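Local structure of insect group II chitinase (Ostrinia furnacalis, 5Y2B) at residues Thr197-Gly202 and Pro249-Ser254; Pro213-Pro218 and Tyr306-Pro311; Phe284-Glu289 and Leu348-Tyr353. The protein probably hydrolyses the beta-1,4 linkages of chitin and binds N-acetylglucosamine units in a long cleft. All coordinates share one frame; numbering follows the deposited sequence.

The three contacts lie in one family 18 barrel domain and differ in depth. Interactions 1 and 3 are buried and line the sugar-binding cleft. Interaction 2 is partly buried and lies further from the centre of the chain. Interactions 1 and 3 hold neighbouring elements: strands 244-257 and 284-286 pair antiparallel, and Gly-252 N probably bonds to Leu-285 O. Interaction 2 meets interaction 1 through Pro-213, which packs on Tyr-200, but does not touch interaction 3. The chemistry changes accordingly. A carboxylate with two donors dominates interaction 1, a backbone carbonyl and an arginine interaction 2, and apolar packing and a tyrosine ring edge against carbonyls interaction 3.

Interaction 1: Thr197-Gly202 and Pro249-Ser254. With NAG (2-acetamido-2-deoxy-beta-D-glucopyranose), chain B; NAG (2-acetamido-2-deoxy-beta-D-glucopyranose), chain C; NAG (2-acetamido-2-deoxy-beta-D-glucopyranose), chain D; NAG (2-acetamido-2-deoxy-beta-D-glucopyranose), chain E.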
loop_
_atom_site.group_PDB
_atom_site.type_symbol
_atom_site.label_atom_id
_atom_site.label_comp_id
_atom_site.label_asym_id
_atom_site.label_seq_id
_atom_site.Cartn_x
_atom_site.Cartn_y
_atom_site.Cartn_z
ATOM N N THR A 197 -3.296 -5.816 -0.375
ATOM C CA THR A 197 -3.110 -7.198 -0.812
ATOM C C THR A 197 -1.632 -7.540 -1.062
ATOM O O THR A 197 -1.251 -7.967 -2.156
ATOM C CB THR A 197 -3.973 -7.439 -2.063
ATOM O OG1 THR A 197 -3.964 -6.243 -2.893
ATOM C CG2 THR A 197 -5.431 -7.786 -1.667
ATOM N N TYR A 198 -0.791 -7.338 -0.050
ATOM C CA TYR A 198 0.628 -7.649 -0.124
ATOM C C TYR A 198 1.119 -7.761 1.311
ATOM O O TYR A 198 0.337 -7.613 2.255
ATOM C CB TYR A 198 1.396 -6.588 -0.926
ATOM C CG TYR A 198 1.041 -5.156 -0.616
ATOM C CD1 TYR A 198 1.434 -4.563 0.579
ATOM C CD2 TYR A 198 0.333 -4.384 -1.526
ATOM C CE1 TYR A 198 1.113 -3.258 0.882
ATOM C CE2 TYR A 198 0.012 -3.058 -1.236
ATOM C CZ TYR A 198 0.408 -2.520 -0.023
ATOM O OH TYR A 198 0.110 -1.223 0.269
ATOM N N ASP A 199 2.424 -7.989 1.472
ATOM C CA ASP A 199 3.017 -8.276 2.789
ATOM C C ASP A 199 2.320 -9.450 3.492
ATOM O O ASP A 199 2.201 -9.495 4.731
ATOM C CB ASP A 199 3.011 -7.031 3.671
ATOM C CG ASP A 199 4.109 -6.020 3.276
ATOM O OD1 ASP A 199 4.997 -6.328 2.436
ATOM O OD2 ASP A 199 4.069 -4.900 3.816
ATOM N N TYR A 200 1.819 -10.386 2.685
ATOM C CA TYR A 200 1.339 -11.663 3.195
ATOM C C TYR A 200 2.467 -12.488 3.798
ATOM O O TYR A 200 2.212 -13.295 4.695
ATOM C CB TYR A 200 0.685 -12.470 2.076
ATOM C CG TYR A 200 -0.685 -11.964 1.634
ATOM C CD1 TYR A 200 -1.811 -12.169 2.417
ATOM C CD2 TYR A 200 -0.846 -11.327 0.413
ATOM C CE1 TYR A 200 -3.063 -11.750 1.996
ATOM C CE2 TYR A 200 -2.091 -10.899 -0.020
ATOM C CZ TYR A 200 -3.198 -11.113 0.790
ATOM O OH TYR A 200 -4.431 -10.703 0.371
ATOM N N HIS A 201 3.699 -12.342 3.287
ATOM C CA HIS A 201 4.830 -13.163 3.715
ATOM C C HIS A 201 6.075 -12.296 3.762
ATOM O O HIS A 201 6.157 -11.274 3.076
ATOM C CB HIS A 201 5.051 -14.394 2.797
ATOM C CG HIS A 201 3.895 -15.345 2.805
ATOM N ND1 HIS A 201 3.546 -16.088 3.921
ATOM C CD2 HIS A 201 2.954 -15.609 1.866
ATOM C CE1 HIS A 201 2.458 -16.786 3.654
ATOM N NE2 HIS A 201 2.072 -16.506 2.420
ATOM N N GLY A 202 7.030 -12.718 4.588
ATOM C CA GLY A 202 8.201 -11.914 4.895
ATOM C C GLY A 202 9.024 -12.560 6.003
ATOM O O GLY A 202 8.699 -13.655 6.482
ATOM N N PRO A 249 2.242 -4.478 -4.868
ATOM C CA PRO A 249 3.552 -4.010 -4.384
ATOM C C PRO A 249 4.524 -3.758 -5.523
ATOM O O PRO A 249 4.632 -4.548 -6.467
ATOM C CB PRO A 249 4.041 -5.177 -3.515
ATOM C CG PRO A 249 3.489 -6.397 -4.289
ATOM C CD PRO A 249 2.175 -5.949 -4.961
ATOM N N MET A 250 5.238 -2.620 -5.424
ATOM C CA MET A 250 6.319 -2.296 -6.345
ATOM C C MET A 250 7.665 -2.705 -5.777
ATOM O O MET A 250 8.688 -2.151 -6.181
ATOM C CB MET A 250 6.337 -0.803 -6.704
ATOM C CG MET A 250 4.988 -0.202 -7.195
ATOM S SD MET A 250 4.540 -0.633 -8.883
ATOM C CE MET A 250 3.590 -2.146 -8.602
ATOM N N TYR A 251 7.677 -3.636 -4.825
ATOM C CA TYR A 251 8.874 -3.978 -4.070
ATOM C C TYR A 251 8.770 -5.454 -3.719
ATOM O O TYR A 251 7.754 -6.132 -3.985
ATOM C CB TYR A 251 9.019 -3.131 -2.800
ATOM C CG TYR A 251 7.881 -3.428 -1.862
ATOM C CD1 TYR A 251 6.645 -2.829 -2.043
ATOM C CD2 TYR A 251 8.015 -4.365 -0.849
ATOM C CE1 TYR A 251 5.598 -3.120 -1.235
ATOM C CE2 TYR A 251 6.987 -4.671 -0.031
ATOM C CZ TYR A 251 5.775 -4.056 -0.228
ATOM O OH TYR A 251 4.754 -4.361 0.591
ATOM N N GLY A 252 9.832 -5.950 -3.113
ATOM C CA GLY A 252 9.943 -7.358 -2.828
ATOM C C GLY A 252 10.261 -7.540 -1.364
ATOM O O GLY A 252 10.864 -6.678 -0.721
ATOM N N GLN A 253 9.797 -8.661 -0.827
ATOM C CA GLN A 253 10.210 -9.092 0.492
ATOM C C GLN A 253 11.479 -9.951 0.358
ATOM O O GLN A 253 11.524 -10.897 -0.427
ATOM C CB GLN A 253 9.074 -9.872 1.175
ATOM C CG GLN A 253 7.903 -9.002 1.725
ATOM C CD GLN A 253 8.300 -8.101 2.901
ATOM O OE1 GLN A 253 9.297 -8.338 3.566
ATOM N NE2 GLN A 253 7.513 -7.057 3.150
ATOM N N SER A 254 12.488 -9.642 1.148
ATOM C CA SER A 254 13.783 -10.291 1.031
ATOM C C SER A 254 14.089 -11.104 2.282
ATOM O O SER A 254 13.646 -10.783 3.402
ATOM C CB SER A 254 14.891 -9.252 0.784
ATOM O OG SER A 254 15.096 -8.468 1.967
HETATM C C1 NAG B . 1.602 -0.728 4.441
HETATM C C2 NAG B . 1.565 0.778 4.869
HETATM C C3 NAG B . 2.968 1.402 4.878
HETATM C C4 NAG B . 4.025 0.324 4.652
HETATM C C5 NAG B . 3.757 -0.436 3.354
HETATM C C6 NAG B . 4.641 -1.651 3.216
HETATM C C7 NAG B . 0.304 1.383 2.812
HETATM C C8 NAG B . -0.777 2.318 2.243
HETATM N N2 NAG B . 0.616 1.575 4.110
HETATM O O3 NAG B . 3.137 2.045 6.140
HETATM O O4 NAG B . 5.308 0.886 4.391
HETATM O O5 NAG B . 2.409 -0.891 3.260
HETATM O O6 NAG B . 4.368 -2.307 1.996
HETATM O O7 NAG B . 0.863 0.517 2.102
HETATM C C1 NAG C . 3.368 -5.135 7.654
HETATM C C2 NAG C . 4.569 -4.296 7.309
HETATM C C3 NAG C . 4.156 -2.882 6.977
HETATM C C4 NAG C . 2.965 -2.858 6.030
HETATM C C5 NAG C . 1.881 -3.905 6.326
HETATM C C6 NAG C . 0.910 -4.075 5.171
HETATM C C7 NAG C . 6.734 -4.792 8.374
HETATM C C8 NAG C . 7.494 -4.751 9.701
HETATM N N2 NAG C . 5.490 -4.317 8.422
HETATM O O3 NAG C . 5.226 -2.259 6.305
HETATM O O4 NAG C . 2.338 -1.572 6.139
HETATM O O5 NAG C . 2.488 -5.169 6.567
HETATM O O6 NAG C . -0.408 -4.391 5.601
HETATM O O7 NAG C . 7.234 -5.237 7.332
HETATM C C1 NAG D . 2.179 -9.837 9.170
HETATM C C2 NAG D . 1.314 -9.029 8.229
HETATM C C3 NAG D . 2.121 -7.947 7.547
HETATM C C4 NAG D . 2.920 -7.159 8.566
HETATM C C5 NAG D . 3.715 -8.089 9.479
HETATM C C6 NAG D . 4.412 -7.347 10.597
HETATM C C7 NAG D . -0.613 -10.119 7.250
HETATM C C8 NAG D . -1.124 -11.047 6.181
HETATM N N2 NAG D . 0.700 -9.881 7.235
HETATM O O3 NAG D . 1.187 -7.121 6.887
HETATM O O4 NAG D . 3.915 -6.431 7.874
HETATM O O5 NAG D . 2.809 -9.015 10.068
HETATM O O6 NAG D . 5.482 -8.111 11.095
HETATM O O7 NAG D . -1.360 -9.595 8.094
HETATM C C1 NAG E . 1.082 -14.127 11.647
HETATM C C2 NAG E . 2.188 -13.306 12.230
HETATM C C3 NAG E . 1.995 -11.839 11.755
HETATM C C4 NAG E . 1.804 -11.803 10.231
HETATM C C5 NAG E . 0.920 -12.927 9.615
HETATM C C6 NAG E . 1.122 -13.191 8.113
HETATM C C7 NAG E . 2.961 -13.671 14.646
HETATM C C8 NAG E . 4.357 -13.136 14.343
HETATM N N2 NAG E . 2.036 -13.497 13.678
HETATM O O1 NAG E . 1.019 -15.356 12.311
HETATM O O3 NAG E . 3.046 -10.967 12.155
HETATM O O4 NAG E . 1.220 -10.583 9.837
HETATM O O5 NAG E . 1.204 -14.169 10.264
HETATM O O6 NAG E . 2.462 -13.353 7.649
HETATM O O7 NAG E . 2.625 -14.037 15.785
#
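Asp-199 OD1 accepts two hydrogen bonds from the strand 251-254, both 2.7 Å long, from Tyr-251 OH and from Gln-253 NE2. The two donors reach OD1 from opposite faces of the carboxylate, each more than 50° out of its plane. OD1 lies close to the amide plane of Gln-253, whose side chain bends at its second torsion (chi2 -67°) on the way. The other oxygen, OD2, accepts a weak bond from O6 of the chain B sugar. O6 of the chain B sugar also donates to Tyr-251 OH at 2.5 Å, so the phenol links sugar and aspartate. Tyr-198 packs its CB on Pro-249 CB at 4.0 Å, and its OH donates to O7 of the chain B sugar at 2.6 Å. Asp-199 O takes the N2-H of the chain D sugar at 2.9 Å, and Tyr-200 O takes O6 of the chain E sugar. With an alanine here in place of Asp-199, Tyr-251 OH and Gln-253 NE2 would probably lose their shared acceptor, and the phenol would be freer to shift. Trp-204 and Asp-126 also bond to the bound sugars. The contact is thus part of the cleft of a TIM-barrel chitinase, and its chemistry implies a polar network set to receive N-acetylglucosamine.

Interaction 2: Pro213-Pro218 and Tyr306-Pro311; sequences PLYYHP and YQRMGP. With NAG (2-acetamido-2-deoxy-beta-D-glucopyranose), chain F.
Two loops of the family 18 domain meet here, one following the barrel strand 192-195 and the other joining strands 300-302 and 312-315. Arg-308 O receives the backbone N-H of Tyr-215 at 2.9 Å. Leu-214 N adds a weak bond to the same oxygen. The Arg-308 side chain bends at its second and third torsions and brings its guanidinium against the Tyr-215 ring. Tyr-215 CD2 lies over the centre of the guanidinium, 3.7 Å from Arg-308 CZ. The two planes are 37° apart, so this is no parallel stack. Arg-308 NE donates to Tyr-306 O at 3.1 Å, which helps fix the group's rotation. The second loop probably belongs to the alpha+beta insertion domain of the chitinase barrel, and the first runs on to helix 227-236. Leu-214 CG lies over one face of the Tyr-215 ring and C8 of the chain F sugar over the other. A water at the guanidinium edge accepts from Arg-308 NH2 at 2.8 Å and donates to Tyr-216 O and to O7 of that sugar. Met-309 CE makes a CH-pi contact over the face of His-217, 4.1 Å from the ring centroid. Met-309 CB packs on Pro-213 CB at 4.1 Å.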
loop_
_atom_site.group_PDB
_atom_site.type_symbol
_atom_site.label_atom_id
_atom_site.label_comp_id
_atom_site.label_asym_id
_atom_site.label_seq_id
_atom_site.Cartn_x
_atom_site.Cartn_y
_atom_site.Cartn_z
ATOM N N PRO A 213 0.826 -13.206 -3.094
ATOM C CA PRO A 213 0.212 -14.221 -3.967
ATOM C C PRO A 213 -1.154 -13.742 -4.436
ATOM O O PRO A 213 -1.894 -13.104 -3.684
ATOM C CB PRO A 213 0.080 -15.467 -3.064
ATOM C CG PRO A 213 0.841 -15.176 -1.823
ATOM C CD PRO A 213 0.990 -13.685 -1.701
ATOM N N LEU A 214 -1.472 -14.023 -5.699
ATOM C CA LEU A 214 -2.799 -13.726 -6.219
ATOM C C LEU A 214 -3.798 -14.826 -5.842
ATOM O O LEU A 214 -4.897 -14.535 -5.343
ATOM C CB LEU A 214 -2.750 -13.550 -7.732
ATOM C CG LEU A 214 -4.093 -13.388 -8.464
ATOM C CD1 LEU A 214 -4.869 -12.170 -7.955
ATOM C CD2 LEU A 214 -3.909 -13.335 -10.003
ATOM N N TYR A 215 -3.436 -16.084 -6.072
ATOM C CA TYR A 215 -4.318 -17.221 -5.839
ATOM C C TYR A 215 -3.714 -18.170 -4.819
ATOM O O TYR A 215 -2.506 -18.183 -4.551
ATOM C CB TYR A 215 -4.616 -18.005 -7.125
ATOM C CG TYR A 215 -5.374 -17.239 -8.142
ATOM C CD1 TYR A 215 -6.620 -16.698 -7.841
ATOM C CD2 TYR A 215 -4.870 -17.064 -9.426
ATOM C CE1 TYR A 215 -7.344 -15.978 -8.796
ATOM C CE2 TYR A 215 -5.583 -16.348 -10.399
ATOM C CZ TYR A 215 -6.818 -15.812 -10.066
ATOM O OH TYR A 215 -7.539 -15.125 -10.985
ATOM N N TYR A 216 -4.590 -18.968 -4.239
ATOM C CA TYR A 216 -4.135 -20.028 -3.358
ATOM C C TYR A 216 -3.222 -20.974 -4.141
ATOM O O TYR A 216 -3.420 -21.208 -5.339
ATOM C CB TYR A 216 -5.352 -20.739 -2.773
ATOM C CG TYR A 216 -5.009 -22.025 -2.093
ATOM C CD1 TYR A 216 -4.365 -22.030 -0.855
ATOM C CD2 TYR A 216 -5.297 -23.241 -2.705
ATOM C CE1 TYR A 216 -4.026 -23.205 -0.248
ATOM C CE2 TYR A 216 -4.957 -24.428 -2.107
ATOM C CZ TYR A 216 -4.330 -24.412 -0.874
ATOM O OH TYR A 216 -3.997 -25.606 -0.265
ATOM N N HIS A 217 -2.167 -21.446 -3.484
ATOM C CA HIS A 217 -1.176 -22.320 -4.089
ATOM C C HIS A 217 -1.018 -23.535 -3.189
ATOM O O HIS A 217 -0.981 -23.398 -1.965
ATOM C CB HIS A 217 0.173 -21.582 -4.272
ATOM C CG HIS A 217 1.304 -22.435 -4.768
ATOM N ND1 HIS A 217 2.141 -23.135 -3.917
ATOM C CD2 HIS A 217 1.772 -22.650 -6.023
ATOM C CE1 HIS A 217 3.065 -23.754 -4.630
ATOM N NE2 HIS A 217 2.862 -23.479 -5.908
ATOM N N PRO A 218 -0.933 -24.739 -3.764
ATOM C CA PRO A 218 -1.121 -25.958 -2.953
ATOM C C PRO A 218 -0.152 -26.131 -1.803
ATOM O O PRO A 218 -0.459 -26.911 -0.895
ATOM C CB PRO A 218 -0.980 -27.086 -3.983
ATOM C CG PRO A 218 -0.490 -26.457 -5.223
ATOM C CD PRO A 218 -0.963 -25.049 -5.200
ATOM N N TYR A 306 2.048 -22.229 -12.614
ATOM C CA TYR A 306 0.608 -22.138 -12.350
ATOM C C TYR A 306 0.120 -20.693 -12.280
ATOM O O TYR A 306 -1.087 -20.465 -12.399
ATOM C CB TYR A 306 0.247 -22.867 -11.048
ATOM N N GLN A 307 1.037 -19.722 -12.125
ATOM C CA GLN A 307 0.731 -18.288 -12.008
ATOM C C GLN A 307 -0.301 -18.027 -10.907
ATOM O O GLN A 307 -1.302 -17.335 -11.094
ATOM C CB GLN A 307 0.301 -17.687 -13.352
ATOM C CG GLN A 307 1.509 -17.302 -14.289
ATOM C CD GLN A 307 1.428 -15.874 -14.885
ATOM O OE1 GLN A 307 2.235 -15.021 -14.547
ATOM N NE2 GLN A 307 0.471 -15.633 -15.785
ATOM N N ARG A 308 -0.052 -18.623 -9.742
ATOM C CA ARG A 308 -0.754 -18.228 -8.533
ATOM C C ARG A 308 -0.096 -17.009 -7.878
ATOM O O ARG A 308 -0.743 -16.320 -7.073
ATOM C CB ARG A 308 -0.808 -19.413 -7.538
ATOM C CG ARG A 308 -1.110 -20.776 -8.163
ATOM C CD ARG A 308 -2.597 -20.938 -8.500
ATOM N NE ARG A 308 -2.923 -20.500 -9.856
ATOM C CZ ARG A 308 -4.148 -20.537 -10.411
ATOM N NH1 ARG A 308 -4.332 -20.101 -11.660
ATOM N NH2 ARG A 308 -5.200 -20.992 -9.726
ATOM N N MET A 309 1.165 -16.730 -8.214
ATOM C CA MET A 309 1.959 -15.686 -7.571
ATOM C C MET A 309 3.064 -15.262 -8.533
ATOM O O MET A 309 3.340 -15.943 -9.525
ATOM C CB MET A 309 2.549 -16.183 -6.254
ATOM C CG MET A 309 3.557 -17.290 -6.494
ATOM S SD MET A 309 4.187 -18.030 -5.005
ATOM C CE MET A 309 2.813 -19.115 -4.471
ATOM N N GLY A 310 3.724 -14.139 -8.204
ATOM C CA GLY A 310 4.839 -13.674 -8.969
ATOM C C GLY A 310 6.099 -14.506 -8.724
ATOM O O GLY A 310 6.099 -15.503 -7.984
ATOM N N PRO A 311 7.196 -14.074 -9.339
ATOM C CA PRO A 311 8.475 -14.780 -9.196
ATOM C C PRO A 311 9.094 -14.583 -7.817
ATOM O O PRO A 311 8.668 -13.750 -7.012
ATOM C CB PRO A 311 9.344 -14.145 -10.289
ATOM C CG PRO A 311 8.776 -12.762 -10.424
ATOM C CD PRO A 311 7.299 -12.929 -10.267
HETATM C C1 NAG F . -10.907 -17.318 -5.787
HETATM C C2 NAG F . -10.870 -18.755 -6.330
HETATM C C3 NAG F . -12.302 -19.244 -6.598
HETATM C C4 NAG F . -13.145 -19.152 -5.331
HETATM C C5 NAG F . -13.144 -17.714 -4.797
HETATM C C6 NAG F . -13.840 -17.581 -3.459
HETATM C C7 NAG F . -8.919 -19.572 -7.624
HETATM C C8 NAG F . -8.262 -19.587 -8.972
HETATM N N2 NAG F . -10.063 -18.867 -7.540
HETATM O O3 NAG F . -12.268 -20.580 -7.085
HETATM O O4 NAG F . -14.484 -19.582 -5.571
HETATM O O5 NAG F . -11.793 -17.258 -4.602
HETATM O O6 NAG F . -12.925 -17.629 -2.369
HETATM O O7 NAG F . -8.422 -20.152 -6.647
HETATM O O HOH W 1 -5.613 -21.725 -7.041
#

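Interaction 3: Phe284-Glu289 and Leu348-Tyr353. With NAG (2-acetamido-2-deoxy-beta-D-glucopyranose), chain G.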
loop_
_atom_site.group_PDB
_atom_site.type_symbol
_atom_site.label_atom_id
_atom_site.label_comp_id
_atom_site.label_asym_id
_atom_site.label_seq_id
_atom_site.Cartn_x
_atom_site.Cartn_y
_atom_site.Cartn_z
ATOM N N PHE A 284 13.439 -5.767 2.809
ATOM C CA PHE A 284 12.792 -5.459 1.529
ATOM C C PHE A 284 13.741 -4.799 0.532
ATOM O O PHE A 284 14.820 -4.306 0.874
ATOM C CB PHE A 284 11.503 -4.620 1.707
ATOM C CG PHE A 284 11.690 -3.117 1.663
ATOM C CD1 PHE A 284 11.952 -2.406 2.823
ATOM C CD2 PHE A 284 11.504 -2.407 0.476
ATOM C CE1 PHE A 284 12.094 -0.999 2.781
ATOM C CE2 PHE A 284 11.644 -1.044 0.425
ATOM C CZ PHE A 284 11.955 -0.332 1.590
ATOM N N LEU A 285 13.322 -4.846 -0.735
ATOM C CA LEU A 285 14.056 -4.280 -1.846
ATOM C C LEU A 285 13.055 -3.678 -2.811
ATOM O O LEU A 285 12.008 -4.277 -3.080
ATOM C CB LEU A 285 14.878 -5.319 -2.570
ATOM C CG LEU A 285 15.935 -6.049 -1.761
ATOM C CD1 LEU A 285 16.447 -7.173 -2.605
ATOM C CD2 LEU A 285 17.073 -5.086 -1.400
ATOM N N ALA A 286 13.375 -2.481 -3.299
ATOM C CA ALA A 286 12.603 -1.869 -4.361
ATOM C C ALA A 286 12.729 -2.718 -5.620
ATOM O O ALA A 286 13.737 -3.401 -5.838
ATOM C CB ALA A 286 13.115 -0.446 -4.633
ATOM N N TYR A 287 11.724 -2.633 -6.485
ATOM C CA TYR A 287 11.834 -3.354 -7.743
ATOM C C TYR A 287 13.072 -2.934 -8.522
ATOM O O TYR A 287 13.706 -3.770 -9.180
ATOM C CB TYR A 287 10.619 -3.116 -8.613
ATOM C CG TYR A 287 10.694 -3.874 -9.916
ATOM C CD1 TYR A 287 10.473 -5.268 -9.958
ATOM C CD2 TYR A 287 10.979 -3.226 -11.096
ATOM C CE1 TYR A 287 10.513 -5.958 -11.164
ATOM C CE2 TYR A 287 11.039 -3.907 -12.307
ATOM C CZ TYR A 287 10.795 -5.274 -12.327
ATOM O OH TYR A 287 10.855 -5.940 -13.525
ATOM N N TYR A 288 13.406 -1.643 -8.519
ATOM C CA TYR A 288 14.614 -1.296 -9.263
ATOM C C TYR A 288 15.869 -1.864 -8.611
ATOM O O TYR A 288 16.904 -1.970 -9.278
ATOM C CB TYR A 288 14.752 0.216 -9.463
ATOM C CG TYR A 288 14.909 1.036 -8.184
ATOM C CD1 TYR A 288 16.132 1.149 -7.560
ATOM C CD2 TYR A 288 13.818 1.719 -7.635
ATOM C CE1 TYR A 288 16.286 1.907 -6.394
ATOM C CE2 TYR A 288 13.946 2.479 -6.462
ATOM C CZ TYR A 288 15.185 2.574 -5.847
ATOM O OH TYR A 288 15.327 3.333 -4.687
ATOM N N GLU A 289 15.808 -2.247 -7.336
ATOM C CA GLU A 289 16.941 -2.962 -6.760
ATOM C C GLU A 289 16.942 -4.423 -7.194
ATOM O O GLU A 289 18.006 -4.986 -7.497
ATOM C CB GLU A 289 16.931 -2.846 -5.244
ATOM C CG GLU A 289 17.335 -1.453 -4.797
ATOM C CD GLU A 289 17.083 -1.164 -3.316
ATOM O OE1 GLU A 289 16.013 -1.564 -2.755
ATOM O OE2 GLU A 289 17.965 -0.514 -2.715
ATOM N N LEU A 348 5.115 4.790 -5.611
ATOM C CA LEU A 348 5.632 5.342 -6.867
ATOM C C LEU A 348 7.132 5.168 -6.977
ATOM O O LEU A 348 7.652 4.792 -8.036
ATOM C CB LEU A 348 5.303 6.838 -6.962
ATOM C CG LEU A 348 3.874 7.069 -7.432
ATOM C CD1 LEU A 348 3.448 8.486 -7.057
ATOM C CD2 LEU A 348 3.786 6.776 -8.941
ATOM N N ASP A 349 7.829 5.401 -5.873
ATOM C CA ASP A 349 9.275 5.541 -5.813
ATOM C C ASP A 349 10.004 4.209 -5.735
ATOM O O ASP A 349 11.243 4.203 -5.713
ATOM C CB ASP A 349 9.641 6.346 -4.587
ATOM C CG ASP A 349 8.988 5.775 -3.310
ATOM O OD1 ASP A 349 9.594 4.894 -2.638
ATOM O OD2 ASP A 349 7.835 6.197 -3.011
ATOM N N LEU A 350 9.277 3.097 -5.657
ATOM C CA LEU A 350 9.907 1.783 -5.585
ATOM C C LEU A 350 9.904 1.059 -6.930
ATOM O O LEU A 350 10.699 0.126 -7.115
ATOM C CB LEU A 350 9.225 0.914 -4.511
ATOM C CG LEU A 350 9.289 1.510 -3.097
ATOM C CD1 LEU A 350 8.370 0.852 -2.054
ATOM C CD2 LEU A 350 10.771 1.499 -2.624
ATOM N N ASP A 351 9.032 1.470 -7.857
ATOM C CA ASP A 351 9.068 1.014 -9.240
ATOM C C ASP A 351 10.339 1.524 -9.915
ATOM O O ASP A 351 11.029 2.386 -9.386
ATOM C CB ASP A 351 7.809 1.499 -9.969
ATOM C CG ASP A 351 7.563 0.791 -11.303
ATOM O OD1 ASP A 351 8.251 -0.196 -11.640
ATOM O OD2 ASP A 351 6.678 1.249 -12.028
ATOM N N ASP A 352 10.679 0.970 -11.091
ATOM C CA ASP A 352 11.875 1.434 -11.807
ATOM C C ASP A 352 11.572 2.710 -12.608
ATOM O O ASP A 352 11.553 2.728 -13.849
ATOM C CB ASP A 352 12.409 0.342 -12.719
ATOM C CG ASP A 352 13.755 0.709 -13.326
ATOM O OD1 ASP A 352 14.418 1.633 -12.785
ATOM O OD2 ASP A 352 14.143 0.066 -14.332
ATOM N N TYR A 353 11.327 3.806 -11.856
ATOM C CA TYR A 353 10.936 5.049 -12.509
ATOM C C TYR A 353 12.085 5.647 -13.315
ATOM O O TYR A 353 11.816 6.395 -14.250
ATOM C CB TYR A 353 10.404 6.094 -11.507
ATOM C CG TYR A 353 11.403 6.444 -10.432
ATOM C CD1 TYR A 353 11.587 5.600 -9.345
ATOM C CD2 TYR A 353 12.160 7.622 -10.495
ATOM C CE1 TYR A 353 12.502 5.887 -8.350
ATOM C CE2 TYR A 353 13.094 7.944 -9.468
ATOM C CZ TYR A 353 13.269 7.049 -8.412
ATOM O OH TYR A 353 14.174 7.290 -7.387
HETATM C C1 NAG G . 6.228 1.080 5.406
HETATM C C2 NAG G . 7.580 1.233 4.734
HETATM C C3 NAG G . 8.592 1.762 5.720
HETATM C C4 NAG G . 8.051 3.075 6.258
HETATM C C5 NAG G . 6.686 2.825 6.919
HETATM C C6 NAG G . 6.033 4.096 7.424
HETATM C C7 NAG G . 8.070 -0.203 2.789
HETATM C C8 NAG G . 8.494 -1.609 2.329
HETATM N N2 NAG G . 8.015 -0.014 4.113
HETATM O O3 NAG G . 9.816 1.945 5.044
HETATM O O4 NAG G . 8.834 3.574 7.314
HETATM O O5 NAG G . 5.825 2.294 5.921
HETATM O O6 NAG G . 4.885 3.814 8.196
HETATM O O7 NAG G . 7.815 0.719 1.994
HETATM O O HOH W 2 13.449 5.368 -4.517
#
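This is a buried contact of mixed character, apolar round Leu-350 and aromatic-to-carbonyl round Tyr-288. It sits at the start of helix 287-296, where strand 284-286 turns into the helix beside the loop that follows strand 342-346 of the TIM barrel. Leu-350 CD2 touches Ala-286 CB at 3.6 Å and comes to the edge of the Phe-284 ring. The acetamide methyl C8 of the chain G sugar lies over the centre of the Phe-284 ring, 3.4 Å above its plane. The contact therefore reaches from the helix start to a bound sugar. Trp-346, at the end of strand 342-346, and Asn-87 also bond to the sugars.

Ala-286 is the N-cap residue of the helix, and its N donates to Glu-289 OE1 at 2.8 Å. Tyr-287 N gives a weak bond to Leu-350 O. The Tyr-287 ring reaches Asp-352 CB with its edge, while its OH bonds to Gln-359.

With CG between the backbone N and the carbonyl carbon (chi1 63°), the Tyr-288 ring lies back over Ala-286 CB and turns its edge to the loop carbonyls. Its CD2 is 3.4 Å from Asp-351 O. The carboxylate of Asp-352, at the centre of an inverse gamma turn, binds the backbone of Arg-356 and Cys-357. A water 2.8 Å from Tyr-288 OH donates to Asp-349 O, the oxygen that also lies in the ring plane, 3.3 Å from Tyr-288 CE2.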